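Local coordinates for protein induced by osmotic stress (Scheffersomyces stipitis, PDB 5YWN) that probably catalyses the NADPH-dependent reduction of carbonyl compounds, haloketones among them, to alcohols as an extended short-chain dehydrogenase/reductase, at residues A[142-147]-A[305-310]; A[169-174]-A[189-194]; A[35-38]-A[43-46]; A[40-43]-A[49-52]; A[217-222]-A[269-274]. The protein carries 1 engineered substitution. One frame throughout, in Å; residues are numbered along the deposited sequence.

Contact 1. Residues A[142-147]-A[305-310]; sequences LSEASW and KKTKKI
The first turn of helix 305-311 offers N-H groups that have no earlier helical carbonyl to bind, and the carboxylate of Glu144, carried on a type I beta turn from Ser143 to Ser146, comes to meet them. Glu144 OE2 takes two donors from one residue. The backbone N of Thr307 reaches it at 3.1 Å with an N-H...O angle of 146°, arriving from above the carboxylate plane, whereas Thr307 OG1 gives a hydrogen bond of 2.9 Å to the anti lone pair of the same OE2. Glu144 OE1 accepts from a water at 2.9 Å, and this water in turn accepts from Lys306 N at 2.8 Å, so the carboxylate serves two successive backbone amides, one directly and one through water. The bend at chi2 (85°) turns the carboxylate of Glu144 to the helix. Its negative charge would probably be favoured by the partial positive charge of the helix start. Lys306 contributes its CB, 3.6 Å from Glu144 OE2, while its ammonium leads away toward a weak, long ion pair with Glu257. Within the turn, Ser143 OG accepts from Ala145 N, an ST turn, and Ser143 N makes an almost straight bond to Ser146 OG, which together hold the base of Glu144. Arg258 binds the carbonyls of Glu144 and Ser146. Thr307 OG1 is also bonded to Leu260 N, and its side chain lies on Leu259 and Leu261, which seats the helix against strand 258-261, while Trp147 extends from the turn to helix 159-181.

Contact 2. Residues A[169-174]-A[189-194]; sequences FAERAA and TVNPVY
Glu171 and Asn191 reach toward each other from opposite directions where helix 159-181 packs on the Rossmann-fold sheet that contains strand 186-192. Glu171 runs out extended, with CG anti to its backbone N (chi1 -164°), and places OE1 2.9 Å from Asn191 ND2. The bond lies nearly in the amide plane of Asn191 but meets Glu171 OE1 on its syn side, 35° out of the carboxylate plane; the two flat groups are accordingly turned 61° against each other. The amide is probably held against a flip, since Thr189 OG1, two residues back on the same face of the strand, donates to Asn191 OD1 at 2.8 Å, in the carbonyl plane. Thr189 holds OG1 in the crowded position between its backbone N and carbonyl carbon, and both its branches meet the glutamate, OG1 lying 3.3 Å from Glu171 OE2. This buried carboxylate is well supplied with partners: Arg258 forms a salt bridge to OE2, joined by Trp175 NE1, and Ser124 OG bonds OE1. Just beyond Asn191 the chain enters the NADP pocket at Pro192 and Val193, and Lys167, a cofactor-binding residue, sits one turn earlier on the helix. Crossing Glu171 at about a right angle, Thr189 sets its CG2 3.8 Å from Glu171 CG.

Contact 3. Residues A[35-38]-A[43-46]; sequences SEEK and KKLY. With NAP (NADP nicotinamide-adenine-dinucleotide phosphate), chain B.
The pocket for the 2'-phosphate of NADP lies at the start of helix 36-46, whose outer side carries a salt bridge from Glu37 to Lys44. Lys38 serves the cofactor. Its chain is extended beyond CG, and this full length brings NZ to a hydrogen bond of 3.1 Å with O1X of the phosphate; O2X is 3.5 Å from the same NZ. The aliphatic part runs close as well, Lys38 CD lying 3.4 Å from O1X, so the end of the extended chain passes alongside this phosphate oxygen with NZ nearest to it. Ser35, at the N-cap, fixes the backbone from which this arm departs: its OG accepts from Lys38 N at 3.1 Å, with an N-H...O angle of 157°. Helix 36-46 connects strands 28-33 and 50-54 in a beta-alpha-beta unit of the Rossmann fold, and basic residues at the end of the second strand and the start of the following helix are a familiar means of recognising NADP over NAD, a part that Lys38 probably plays here. Arg34, next to the N-cap, is likewise hydrogen-bonded to the cofactor. The positive charge of Lys38 would probably stabilise that of the phosphate. On the outer side Glu37 and Lys44, seven residues apart, span two helical turns. Glu37 bends at chi2 (52°) and Lys44 folds back at chi3 and chi4, so that the chains cross at about a right angle and Glu37 OE2 comes within 3.3 Å of Lys44 NZ. The hydrogen bond in this pair is weak; Lys44 NZ has another weak one to Ala40 O.

Contact 4. Residues A[40-43]-A[49-52]; sequences ANLK and DFSY
Lys43 on helix 36-46, in a beta-alpha-beta unit of the Rossmann fold, reaches across to Phe50, the first residue of strand 50-54. At its root, Lys43 CB lies 4.3 Å from Tyr52 CE1. With CG anti to the backbone N and a bend at chi2 (77°), the chain then turns toward the start of the strand: CD passes 3.1 Å from Phe50 O, CE stays close to the same oxygen, and NZ ends in a hydrogen bond of 2.7 Å to it. The C=O...N angle is 152° and the donor is tilted 26° from the carbonyl plane. Gly47 O is a second acceptor for NZ, so the ammonium ties the turn after the helix to the beginning of the strand. Asp49 and Ser51 pair with Val29 of strand 28-33, whereas the intervening Phe50 O, on this outermost strand, is met by the lysine. With a leucine in place of Lys43, Phe50 O and Gly47 O would probably be left without their shared donor and the connecting turn freer to shift. Further inward the Phe50 ring packs obliquely on Leu42, whose CB is 3.7 Å from Phe50 CE2; Leu42 in turn touches Thr11 of the cofactor site. Tyr52 holds its ring beneath the preceding turn of the helix, and Ala40 N sits over one face, 3.6 Å above the ring plane and offset toward the rim.

Contact 5. Residues A[217-222]-A[269-274]; sequences NSVLKL and QTLLDV
Leu271 holds CG opposite its backbone N across the CA-CB bond (chi1 172°) and turns its methyls at chi2 (54°), which points them from helix 268-278 at Val219 in the 3-10 turn 218-221. Val219 answers with CG1, anti to its own carbonyl carbon (chi1 -48°). The two side chains cross at a slant; Leu271 CD2 and Val219 CG1 are modelled too close to be trusted, so the positions of these methyls are approximate and only the pairing of the two side chains is secure. A second, looser apolar pair lies beside it: Leu222 CD1 is 4.4 Å from Leu272 CD2, the end of Leu272 swinging nearer from a base that does not face the turn. The contact is therefore wholly apolar packing, and a glycine in place of Leu271 would probably leave Val219 facing a gap and the 3-10 turn less firmly seated on the helix. The turn has its own frame, with Lys221 N bonded to Ser218 O at 2.8 Å. Both segments are also packed on helix 318-332, Leu220 touching Val329 and Val274 touching Val322, in the part of the chain that in extended reductases usually adds the substrate-binding region to the Rossmann core. On the helix, Gln269 OE1 binds Lys290 N and Asp273 OD2 binds His292 N. The two are linked one turn apart, Gln269 NE2 donating at 2.9 Å to Asp273 OD1 from above the carboxylate plane.

Overall arrangement
Contact 1 lies across the centre of this Rossmann reductase from contacts 3 and 4, about 36 and 34 Å away between centres. Contacts 3 and 4 come first along the chain, their centres 5 Å apart, sharing Lys43 and helix 36-46 beside the outermost strand 50-54. Contact 2 reaches the same seven-stranded sheet at strand 186-192, its centre about 26 Å from that of contact 4. There it touches contact 1 through Trp147, which packs on Glu171 and Arg172. Contact 1 spans the longest interval, enclosing contacts 2 and 5 in sequence, and brings helix 305-311 against the loop after helix 132-135. Contact 5, about 30 Å from contact 1 between centres, joins helix 268-278 to the 3-10 turn 218-221, whereas contacts 2 and 3 reach the cofactor pocket.

Contact 1. Residues A[142-147]-A[305-310]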
# COMPACT_ATOMS: atom_id res chain seq x y z
N LEU A 142 -11.65 -11.73 9.16
CA LEU A 142 -11.45 -11.54 7.75
C LEU A 142 -10.65 -12.65 7.09
O LEU A 142 -9.80 -13.25 7.70
CB LEU A 142 -10.79 -10.22 7.44
CG LEU A 142 -11.41 -8.95 7.93
CD1 LEU A 142 -10.71 -7.72 7.43
CD2 LEU A 142 -12.88 -8.91 7.70
N SER A 143 -10.94 -12.84 5.81
CA SER A 143 -10.25 -13.74 4.90
C SER A 143 -10.11 -13.16 3.50
O SER A 143 -10.60 -12.14 3.23
CB SER A 143 -10.95 -15.09 4.82
OG SER A 143 -11.98 -15.08 3.92
N GLU A 144 -9.43 -13.90 2.64
CA GLU A 144 -9.28 -13.55 1.27
C GLU A 144 -10.63 -13.50 0.53
O GLU A 144 -10.71 -12.96 -0.48
CB GLU A 144 -8.30 -14.44 0.56
CG GLU A 144 -6.87 -14.43 1.09
CD GLU A 144 -6.65 -15.39 2.25
OE1 GLU A 144 -7.61 -15.98 2.67
OE2 GLU A 144 -5.54 -15.52 2.72
N ALA A 145 -11.63 -14.17 1.05
CA ALA A 145 -12.99 -14.14 0.55
C ALA A 145 -13.87 -12.92 0.91
O ALA A 145 -14.92 -12.77 0.39
CB ALA A 145 -13.70 -15.40 0.94
N SER A 146 -13.43 -12.12 1.85
CA SER A 146 -14.21 -11.06 2.42
C SER A 146 -14.36 -9.87 1.49
O SER A 146 -13.43 -9.43 0.92
CB SER A 146 -13.61 -10.58 3.75
OG SER A 146 -13.37 -11.58 4.65
N TRP A 147 -15.57 -9.37 1.38
CA TRP A 147 -15.89 -8.19 0.63
C TRP A 147 -16.69 -7.18 1.47
O TRP A 147 -17.56 -7.55 2.19
CB TRP A 147 -16.61 -8.53 -0.66
CG TRP A 147 -15.73 -9.04 -1.73
CD1 TRP A 147 -15.55 -10.31 -2.06
CD2 TRP A 147 -14.91 -8.28 -2.62
NE1 TRP A 147 -14.70 -10.42 -3.10
CE2 TRP A 147 -14.28 -9.18 -3.46
CE3 TRP A 147 -14.67 -6.94 -2.78
CZ2 TRP A 147 -13.41 -8.77 -4.42
CZ3 TRP A 147 -13.82 -6.55 -3.71
CH2 TRP A 147 -13.18 -7.45 -4.53
N LYS A 305 -4.44 -17.69 5.97
CA LYS A 305 -3.70 -18.92 5.80
C LYS A 305 -3.28 -19.16 4.37
O LYS A 305 -2.17 -19.48 4.12
CB LYS A 305 -4.46 -20.13 6.34
CG LYS A 305 -4.57 -20.11 7.86
CD LYS A 305 -5.14 -21.38 8.47
CE LYS A 305 -6.39 -21.91 7.78
NZ LYS A 305 -7.58 -21.05 7.85
N LYS A 306 -4.17 -18.92 3.45
CA LYS A 306 -3.89 -19.06 2.05
C LYS A 306 -2.78 -18.10 1.59
O LYS A 306 -1.88 -18.49 0.93
CB LYS A 306 -5.17 -18.80 1.26
CG LYS A 306 -5.03 -19.01 -0.23
CD LYS A 306 -6.25 -18.64 -1.02
CE LYS A 306 -7.31 -19.72 -1.00
NZ LYS A 306 -8.20 -19.67 -2.17
N THR A 307 -2.88 -16.86 1.99
CA THR A 307 -1.92 -15.87 1.63
C THR A 307 -0.54 -16.26 2.14
O THR A 307 0.38 -16.25 1.40
CB THR A 307 -2.35 -14.47 2.11
OG1 THR A 307 -3.48 -14.04 1.39
CG2 THR A 307 -1.28 -13.47 1.97
N LYS A 308 -0.45 -16.66 3.38
CA LYS A 308 0.83 -17.04 3.98
C LYS A 308 1.47 -18.23 3.29
O LYS A 308 2.64 -18.22 3.05
CB LYS A 308 0.68 -17.34 5.47
CG LYS A 308 0.42 -16.16 6.35
CD LYS A 308 1.40 -15.07 6.12
CE LYS A 308 2.69 -15.30 6.90
NZ LYS A 308 2.36 -15.36 8.34
N LYS A 309 0.68 -19.22 2.94
CA LYS A 309 1.13 -20.35 2.16
C LYS A 309 1.63 -19.94 0.77
O LYS A 309 2.61 -20.40 0.37
CB LYS A 309 0.02 -21.36 2.00
CG LYS A 309 0.35 -22.59 1.19
CD LYS A 309 1.26 -23.51 1.92
CE LYS A 309 1.06 -24.96 1.54
NZ LYS A 309 1.98 -25.78 2.31
N ILE A 310 0.93 -19.09 0.09
CA ILE A 310 1.37 -18.60 -1.16
C ILE A 310 2.66 -17.78 -1.05
O ILE A 310 3.56 -17.98 -1.78
CB ILE A 310 0.27 -17.81 -1.87
CG1 ILE A 310 -0.85 -18.72 -2.32
CG2 ILE A 310 0.80 -17.09 -3.10
CD1 ILE A 310 -2.04 -17.98 -2.72
O HOH W 1 -6.84 -18.42 4.05

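Contact 2. Residues A[169-174]-A[189-194]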
# COMPACT_ATOMS: atom_id res chain seq x y z
N PHE A 169 -14.64 -0.75 -4.84
CA PHE A 169 -15.10 -0.60 -6.20
C PHE A 169 -14.06 -0.73 -7.32
O PHE A 169 -14.29 -1.35 -8.28
CB PHE A 169 -16.06 0.57 -6.36
CG PHE A 169 -17.27 0.44 -5.50
CD1 PHE A 169 -18.20 -0.49 -5.76
CD2 PHE A 169 -17.39 1.16 -4.37
CE1 PHE A 169 -19.27 -0.68 -4.92
CE2 PHE A 169 -18.45 0.98 -3.52
CZ PHE A 169 -19.38 0.07 -3.80
N ALA A 170 -12.91 -0.17 -7.11
CA ALA A 170 -11.82 -0.37 -8.01
C ALA A 170 -11.42 -1.82 -8.10
O ALA A 170 -11.34 -2.30 -9.14
CB ALA A 170 -10.66 0.48 -7.64
N GLU A 171 -11.27 -2.51 -6.98
CA GLU A 171 -10.94 -3.92 -6.98
C GLU A 171 -11.99 -4.81 -7.65
O GLU A 171 -11.65 -5.63 -8.43
CB GLU A 171 -10.56 -4.46 -5.60
CG GLU A 171 -9.84 -5.81 -5.65
CD GLU A 171 -9.76 -6.62 -4.37
OE1 GLU A 171 -9.78 -6.10 -3.29
OE2 GLU A 171 -9.65 -7.82 -4.50
N ARG A 172 -13.25 -4.56 -7.37
CA ARG A 172 -14.34 -5.24 -8.02
C ARG A 172 -14.28 -4.99 -9.55
O ARG A 172 -14.44 -5.86 -10.29
CB ARG A 172 -15.66 -4.79 -7.46
CG ARG A 172 -16.08 -5.35 -6.12
CD ARG A 172 -17.44 -4.82 -5.76
NE ARG A 172 -17.89 -5.04 -4.41
CZ ARG A 172 -18.32 -6.19 -3.93
NH1 ARG A 172 -18.72 -6.27 -2.70
NH2 ARG A 172 -18.38 -7.23 -4.68
N ALA A 173 -14.00 -3.78 -9.94
CA ALA A 173 -13.88 -3.42 -11.31
C ALA A 173 -12.73 -4.18 -11.99
O ALA A 173 -12.89 -4.64 -13.05
CB ALA A 173 -13.72 -1.94 -11.47
N ALA A 174 -11.63 -4.32 -11.31
CA ALA A 174 -10.50 -5.06 -11.82
C ALA A 174 -10.86 -6.54 -12.07
O ALA A 174 -10.66 -7.03 -13.12
CB ALA A 174 -9.32 -4.94 -10.90
N THR A 189 -4.28 -9.45 -6.59
CA THR A 189 -4.37 -8.28 -5.75
C THR A 189 -3.62 -8.47 -4.47
O THR A 189 -3.47 -9.54 -4.01
CB THR A 189 -5.83 -7.82 -5.42
OG1 THR A 189 -6.43 -8.67 -4.45
CG2 THR A 189 -6.70 -7.73 -6.64
N VAL A 190 -3.19 -7.37 -3.91
CA VAL A 190 -2.62 -7.32 -2.59
C VAL A 190 -3.47 -6.41 -1.69
O VAL A 190 -3.72 -5.30 -2.01
CB VAL A 190 -1.15 -6.94 -2.63
CG1 VAL A 190 -0.58 -6.83 -1.25
CG2 VAL A 190 -0.38 -7.92 -3.47
N ASN A 191 -3.90 -6.93 -0.56
CA ASN A 191 -4.85 -6.28 0.31
C ASN A 191 -4.26 -6.04 1.72
O ASN A 191 -4.39 -6.81 2.62
CB ASN A 191 -6.17 -7.07 0.38
CG ASN A 191 -6.83 -7.24 -0.95
OD1 ASN A 191 -6.30 -7.81 -1.82
ND2 ASN A 191 -7.99 -6.72 -1.08
N PRO A 192 -3.52 -4.96 1.85
CA PRO A 192 -2.88 -4.63 3.12
C PRO A 192 -3.74 -3.91 4.15
O PRO A 192 -4.63 -3.21 3.83
CB PRO A 192 -1.71 -3.75 2.72
CG PRO A 192 -1.81 -3.58 1.31
CD PRO A 192 -3.12 -4.02 0.83
N VAL A 193 -3.34 -4.09 5.39
CA VAL A 193 -3.75 -3.29 6.53
C VAL A 193 -2.85 -2.05 6.66
O VAL A 193 -2.21 -1.69 5.74
CB VAL A 193 -3.80 -4.12 7.83
CG1 VAL A 193 -4.73 -5.28 7.66
CG2 VAL A 193 -2.42 -4.57 8.22
N TYR A 194 -2.83 -1.41 7.82
CA TYR A 194 -1.97 -0.26 8.01
C TYR A 194 -0.50 -0.63 7.75
O TYR A 194 -0.00 -1.58 8.25
CB TYR A 194 -2.07 0.31 9.41
CG TYR A 194 -3.30 1.05 9.75
CD1 TYR A 194 -3.56 2.26 9.20
CD2 TYR A 194 -4.20 0.55 10.62
CE1 TYR A 194 -4.66 2.96 9.50
CE2 TYR A 194 -5.34 1.23 10.94
CZ TYR A 194 -5.57 2.45 10.36
OH TYR A 194 -6.66 3.16 10.67

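Contact 3. Residues A[35-38]-A[43-46]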
# COMPACT_ATOMS: atom_id res chain seq x y z
N SER A 35 4.29 14.44 -12.33
CA SER A 35 5.07 15.52 -12.87
C SER A 35 6.48 15.13 -13.29
O SER A 35 7.07 14.24 -12.77
CB SER A 35 5.15 16.67 -11.87
OG SER A 35 6.20 16.49 -10.98
N GLU A 36 7.02 15.94 -14.17
CA GLU A 36 8.34 15.72 -14.65
C GLU A 36 9.37 15.77 -13.53
O GLU A 36 10.15 14.92 -13.43
CB GLU A 36 8.63 16.77 -15.71
CG GLU A 36 9.93 16.69 -16.41
CD GLU A 36 10.26 15.35 -17.01
OE1 GLU A 36 9.46 14.76 -17.69
OE2 GLU A 36 11.40 14.92 -16.83
N GLU A 37 9.30 16.76 -12.67
CA GLU A 37 10.27 16.88 -11.60
C GLU A 37 10.21 15.73 -10.64
O GLU A 37 11.19 15.30 -10.16
CB GLU A 37 10.23 18.21 -10.88
CG GLU A 37 11.30 18.35 -9.82
CD GLU A 37 12.74 18.06 -10.28
OE1 GLU A 37 13.24 18.68 -11.22
OE2 GLU A 37 13.41 17.24 -9.68
N LYS A 38 9.02 15.24 -10.41
CA LYS A 38 8.82 14.10 -9.58
C LYS A 38 9.54 12.89 -10.16
O LYS A 38 10.17 12.16 -9.46
CB LYS A 38 7.33 13.83 -9.36
CG LYS A 38 6.65 14.65 -8.30
CD LYS A 38 5.17 14.42 -8.28
CE LYS A 38 4.43 15.24 -7.27
NZ LYS A 38 2.97 15.16 -7.34
N LYS A 43 14.57 9.35 -10.52
CA LYS A 43 15.66 8.93 -11.34
C LYS A 43 17.00 9.16 -10.67
O LYS A 43 17.81 8.30 -10.72
CB LYS A 43 15.61 9.63 -12.67
CG LYS A 43 16.71 9.24 -13.62
CD LYS A 43 16.47 7.91 -14.25
CE LYS A 43 17.52 7.59 -15.26
NZ LYS A 43 17.48 6.21 -15.74
N LYS A 44 17.18 10.27 -9.99
CA LYS A 44 18.40 10.50 -9.25
C LYS A 44 18.61 9.51 -8.12
O LYS A 44 19.68 9.12 -7.85
CB LYS A 44 18.46 11.92 -8.70
CG LYS A 44 18.39 13.02 -9.71
CD LYS A 44 18.55 14.40 -9.11
CE LYS A 44 17.26 15.01 -8.60
NZ LYS A 44 16.25 15.54 -9.57
N LEU A 45 17.55 9.21 -7.41
CA LEU A 45 17.58 8.21 -6.36
C LEU A 45 17.80 6.78 -6.81
O LEU A 45 18.53 6.08 -6.22
CB LEU A 45 16.34 8.32 -5.50
CG LEU A 45 16.14 9.65 -4.81
CD1 LEU A 45 14.77 9.84 -4.16
CD2 LEU A 45 17.29 9.96 -3.87
N TYR A 46 17.13 6.36 -7.86
CA TYR A 46 17.16 4.97 -8.29
C TYR A 46 18.12 4.54 -9.41
O TYR A 46 18.33 3.40 -9.60
CB TYR A 46 15.74 4.48 -8.52
CG TYR A 46 14.98 4.47 -7.25
CD1 TYR A 46 15.26 3.54 -6.28
CD2 TYR A 46 14.06 5.41 -6.99
CE1 TYR A 46 14.61 3.54 -5.09
CE2 TYR A 46 13.39 5.42 -5.81
CZ TYR A 46 13.69 4.49 -4.85
OH TYR A 46 13.03 4.51 -3.69
PA NAP B . 0.77 7.47 -0.63
O1A NAP B . 2.12 7.34 0.04
O2A NAP B . 0.05 8.79 -0.60
O5B NAP B . 0.92 7.01 -2.16
C5B NAP B . -0.03 7.43 -3.14
C4B NAP B . 0.68 7.73 -4.45
O4B NAP B . -0.24 7.63 -5.54
C3B NAP B . 1.26 9.14 -4.46
O3B NAP B . 2.69 9.09 -4.61
C2B NAP B . 0.62 9.86 -5.62
O2B NAP B . 1.61 10.30 -6.55
C1B NAP B . -0.33 8.86 -6.27
N9A NAP B . -1.72 9.38 -6.24
C8A NAP B . -2.45 9.60 -5.13
N7A NAP B . -3.68 10.08 -5.46
C5A NAP B . -3.74 10.17 -6.80
C6A NAP B . -4.75 10.59 -7.79
N6A NAP B . -5.98 11.03 -7.41
N1A NAP B . -4.41 10.53 -9.10
C2A NAP B . -3.21 10.10 -9.51
N3A NAP B . -2.25 9.70 -8.65
C4A NAP B . -2.45 9.71 -7.31
O3 NAP B . -0.20 6.34 -0.01
PN NAP B . 0.39 4.92 0.47
O1N NAP B . 0.13 4.79 1.95
O2N NAP B . 1.79 4.79 -0.07
O5D NAP B . -0.55 3.87 -0.30
C5D NAP B . -0.07 3.18 -1.46
C4D NAP B . -1.17 2.29 -2.02
O4D NAP B . -1.34 1.14 -1.20
C3D NAP B . -2.50 3.02 -2.10
O3D NAP B . -2.93 3.14 -3.46
C2D NAP B . -3.48 2.19 -1.30
O2D NAP B . -4.59 1.78 -2.11
C1D NAP B . -2.71 0.98 -0.79
N1N NAP B . -2.80 0.90 0.67
C2N NAP B . -1.87 1.50 1.43
C3N NAP B . -1.95 1.43 2.82
C7N NAP B . -0.90 2.11 3.66
O7N NAP B . -1.10 2.26 4.85
N7N NAP B . 0.22 2.52 3.08
C4N NAP B . -2.99 0.74 3.41
C5N NAP B . -3.94 0.13 2.61
C6N NAP B . -3.82 0.23 1.23
P2B NAP B . 2.27 11.76 -6.41
O1X NAP B . 2.68 12.11 -7.82
O2X NAP B . 1.16 12.61 -5.85
O3X NAP B . 3.43 11.54 -5.46

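Contact 4. Residues A[40-43]-A[49-52]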
# COMPACT_ATOMS: atom_id res chain seq x y z
N ALA A 40 12.11 13.04 -12.27
CA ALA A 40 13.50 13.36 -12.25
C ALA A 40 14.09 13.09 -10.89
O ALA A 40 15.13 12.57 -10.82
CB ALA A 40 13.76 14.78 -12.67
N ASN A 41 13.38 13.42 -9.82
CA ASN A 41 13.90 13.12 -8.50
C ASN A 41 14.08 11.65 -8.30
O ASN A 41 15.08 11.25 -7.81
CB ASN A 41 13.02 13.68 -7.41
CG ASN A 41 13.48 13.29 -6.02
OD1 ASN A 41 14.63 13.40 -5.71
ND2 ASN A 41 12.58 12.88 -5.20
N LEU A 42 13.12 10.85 -8.70
CA LEU A 42 13.21 9.41 -8.57
C LEU A 42 14.35 8.82 -9.35
O LEU A 42 15.02 7.95 -8.90
CB LEU A 42 11.91 8.76 -8.96
CG LEU A 42 10.70 8.98 -8.07
CD1 LEU A 42 9.48 8.26 -8.65
CD2 LEU A 42 10.97 8.57 -6.65
N LYS A 43 14.57 9.35 -10.52
CA LYS A 43 15.66 8.93 -11.34
C LYS A 43 17.00 9.16 -10.67
O LYS A 43 17.81 8.30 -10.72
CB LYS A 43 15.61 9.63 -12.67
CG LYS A 43 16.71 9.24 -13.62
CD LYS A 43 16.47 7.91 -14.25
CE LYS A 43 17.52 7.59 -15.26
NZ LYS A 43 17.48 6.21 -15.74
N ASP A 49 18.56 1.87 -14.11
CA ASP A 49 17.57 0.85 -14.39
C ASP A 49 16.15 1.34 -14.12
O ASP A 49 15.21 0.63 -14.23
CB ASP A 49 17.90 -0.44 -13.67
CG ASP A 49 19.01 -1.21 -14.34
OD1 ASP A 49 19.37 -0.90 -15.48
OD2 ASP A 49 19.50 -2.15 -13.72
N PHE A 50 16.03 2.60 -13.78
CA PHE A 50 14.76 3.20 -13.56
C PHE A 50 14.43 4.27 -14.58
O PHE A 50 15.17 5.18 -14.78
CB PHE A 50 14.69 3.85 -12.19
CG PHE A 50 13.41 4.57 -11.93
CD1 PHE A 50 12.32 3.90 -11.49
CD2 PHE A 50 13.30 5.89 -12.16
CE1 PHE A 50 11.14 4.54 -11.26
CE2 PHE A 50 12.11 6.55 -11.96
CZ PHE A 50 11.03 5.87 -11.49
N SER A 51 13.27 4.18 -15.16
CA SER A 51 12.76 5.23 -16.00
C SER A 51 11.32 5.59 -15.66
O SER A 51 10.69 4.89 -14.99
CB SER A 51 13.01 4.96 -17.46
OG SER A 51 12.44 3.80 -17.89
N TYR A 52 10.89 6.75 -16.09
CA TYR A 52 9.59 7.26 -15.76
C TYR A 52 8.82 7.83 -16.94
O TYR A 52 9.39 8.22 -17.92
CB TYR A 52 9.69 8.31 -14.65
CG TYR A 52 10.41 9.57 -15.03
CD1 TYR A 52 11.76 9.66 -14.97
CD2 TYR A 52 9.73 10.65 -15.46
CE1 TYR A 52 12.41 10.79 -15.33
CE2 TYR A 52 10.36 11.77 -15.82
CZ TYR A 52 11.70 11.83 -15.74
OH TYR A 52 12.28 12.94 -16.10

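Contact 5. Residues A[217-222]-A[269-274]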
# COMPACT_ATOMS: atom_id res chain seq x y z
N ASN A 217 5.55 7.34 13.38
CA ASN A 217 6.50 8.42 13.49
C ASN A 217 6.08 9.67 14.29
O ASN A 217 6.89 10.32 14.87
CB ASN A 217 7.12 8.71 12.15
CG ASN A 217 7.71 7.47 11.53
OD1 ASN A 217 8.31 6.69 12.18
ND2 ASN A 217 7.55 7.33 10.27
N SER A 218 4.80 9.90 14.36
CA SER A 218 4.22 10.95 15.12
C SER A 218 4.48 10.83 16.64
O SER A 218 4.39 11.78 17.33
CB SER A 218 2.74 11.04 14.85
OG SER A 218 2.08 9.92 15.33
N VAL A 219 4.83 9.65 17.10
CA VAL A 219 5.06 9.46 18.50
C VAL A 219 6.18 10.35 18.99
O VAL A 219 6.20 10.71 20.08
CB VAL A 219 5.35 8.01 18.92
CG1 VAL A 219 4.37 7.07 18.34
CG2 VAL A 219 6.74 7.59 18.58
N LEU A 220 7.10 10.66 18.12
CA LEU A 220 8.22 11.52 18.38
C LEU A 220 7.78 12.95 18.69
O LEU A 220 8.48 13.67 19.29
CB LEU A 220 9.20 11.47 17.22
CG LEU A 220 9.81 10.12 16.90
CD1 LEU A 220 10.96 10.22 15.93
CD2 LEU A 220 10.27 9.46 18.17
N LYS A 221 6.60 13.32 18.26
CA LYS A 221 6.06 14.61 18.55
C LYS A 221 5.26 14.73 19.85
O LYS A 221 4.85 15.80 20.21
CB LYS A 221 5.25 15.05 17.40
CG LYS A 221 6.05 15.20 16.15
CD LYS A 221 5.31 14.63 14.98
CE LYS A 221 5.44 15.47 13.76
NZ LYS A 221 5.88 14.80 12.53
N LEU A 222 5.07 13.63 20.53
CA LEU A 222 4.45 13.66 21.80
C LEU A 222 5.37 14.29 22.84
O LEU A 222 6.53 14.37 22.67
CB LEU A 222 4.04 12.28 22.25
CG LEU A 222 3.04 11.52 21.41
CD1 LEU A 222 2.98 10.11 21.90
CD2 LEU A 222 1.68 12.16 21.46
N GLN A 269 -0.42 2.09 23.28
CA GLN A 269 0.43 1.56 24.31
C GLN A 269 1.52 0.65 23.78
O GLN A 269 2.62 0.76 24.18
CB GLN A 269 -0.35 0.88 25.41
CG GLN A 269 0.45 0.61 26.64
CD GLN A 269 0.88 1.85 27.36
OE1 GLN A 269 0.08 2.60 27.82
NE2 GLN A 269 2.15 2.04 27.44
N THR A 270 1.18 -0.20 22.83
CA THR A 270 2.11 -1.07 22.18
C THR A 270 3.23 -0.24 21.53
O THR A 270 4.37 -0.53 21.70
CB THR A 270 1.44 -1.89 21.05
OG1 THR A 270 0.13 -2.26 21.41
CG2 THR A 270 2.23 -3.12 20.78
N LEU A 271 2.84 0.81 20.84
CA LEU A 271 3.74 1.71 20.19
C LEU A 271 4.69 2.44 21.16
O LEU A 271 5.86 2.42 20.98
CB LEU A 271 2.93 2.71 19.41
CG LEU A 271 3.65 3.87 18.80
CD1 LEU A 271 4.81 3.48 17.92
CD2 LEU A 271 2.76 4.90 18.15
N LEU A 272 4.14 3.00 22.20
CA LEU A 272 4.89 3.67 23.23
C LEU A 272 5.88 2.74 23.92
O LEU A 272 6.99 3.09 24.15
CB LEU A 272 3.93 4.21 24.25
CG LEU A 272 3.45 5.64 24.16
CD1 LEU A 272 2.57 6.02 25.31
CD2 LEU A 272 4.61 6.58 24.03
N ASP A 273 5.46 1.54 24.20
CA ASP A 273 6.29 0.60 24.87
C ASP A 273 7.52 0.25 24.04
O ASP A 273 8.56 0.13 24.55
CB ASP A 273 5.50 -0.65 25.28
CG ASP A 273 4.48 -0.40 26.44
OD1 ASP A 273 4.58 0.57 27.15
OD2 ASP A 273 3.61 -1.20 26.60
N VAL A 274 7.33 0.08 22.76
CA VAL A 274 8.44 -0.21 21.89
C VAL A 274 9.42 0.93 21.80
O VAL A 274 10.54 0.74 21.99
CB VAL A 274 7.92 -0.67 20.51
CG1 VAL A 274 8.94 -0.53 19.41
CG2 VAL A 274 7.36 -2.07 20.58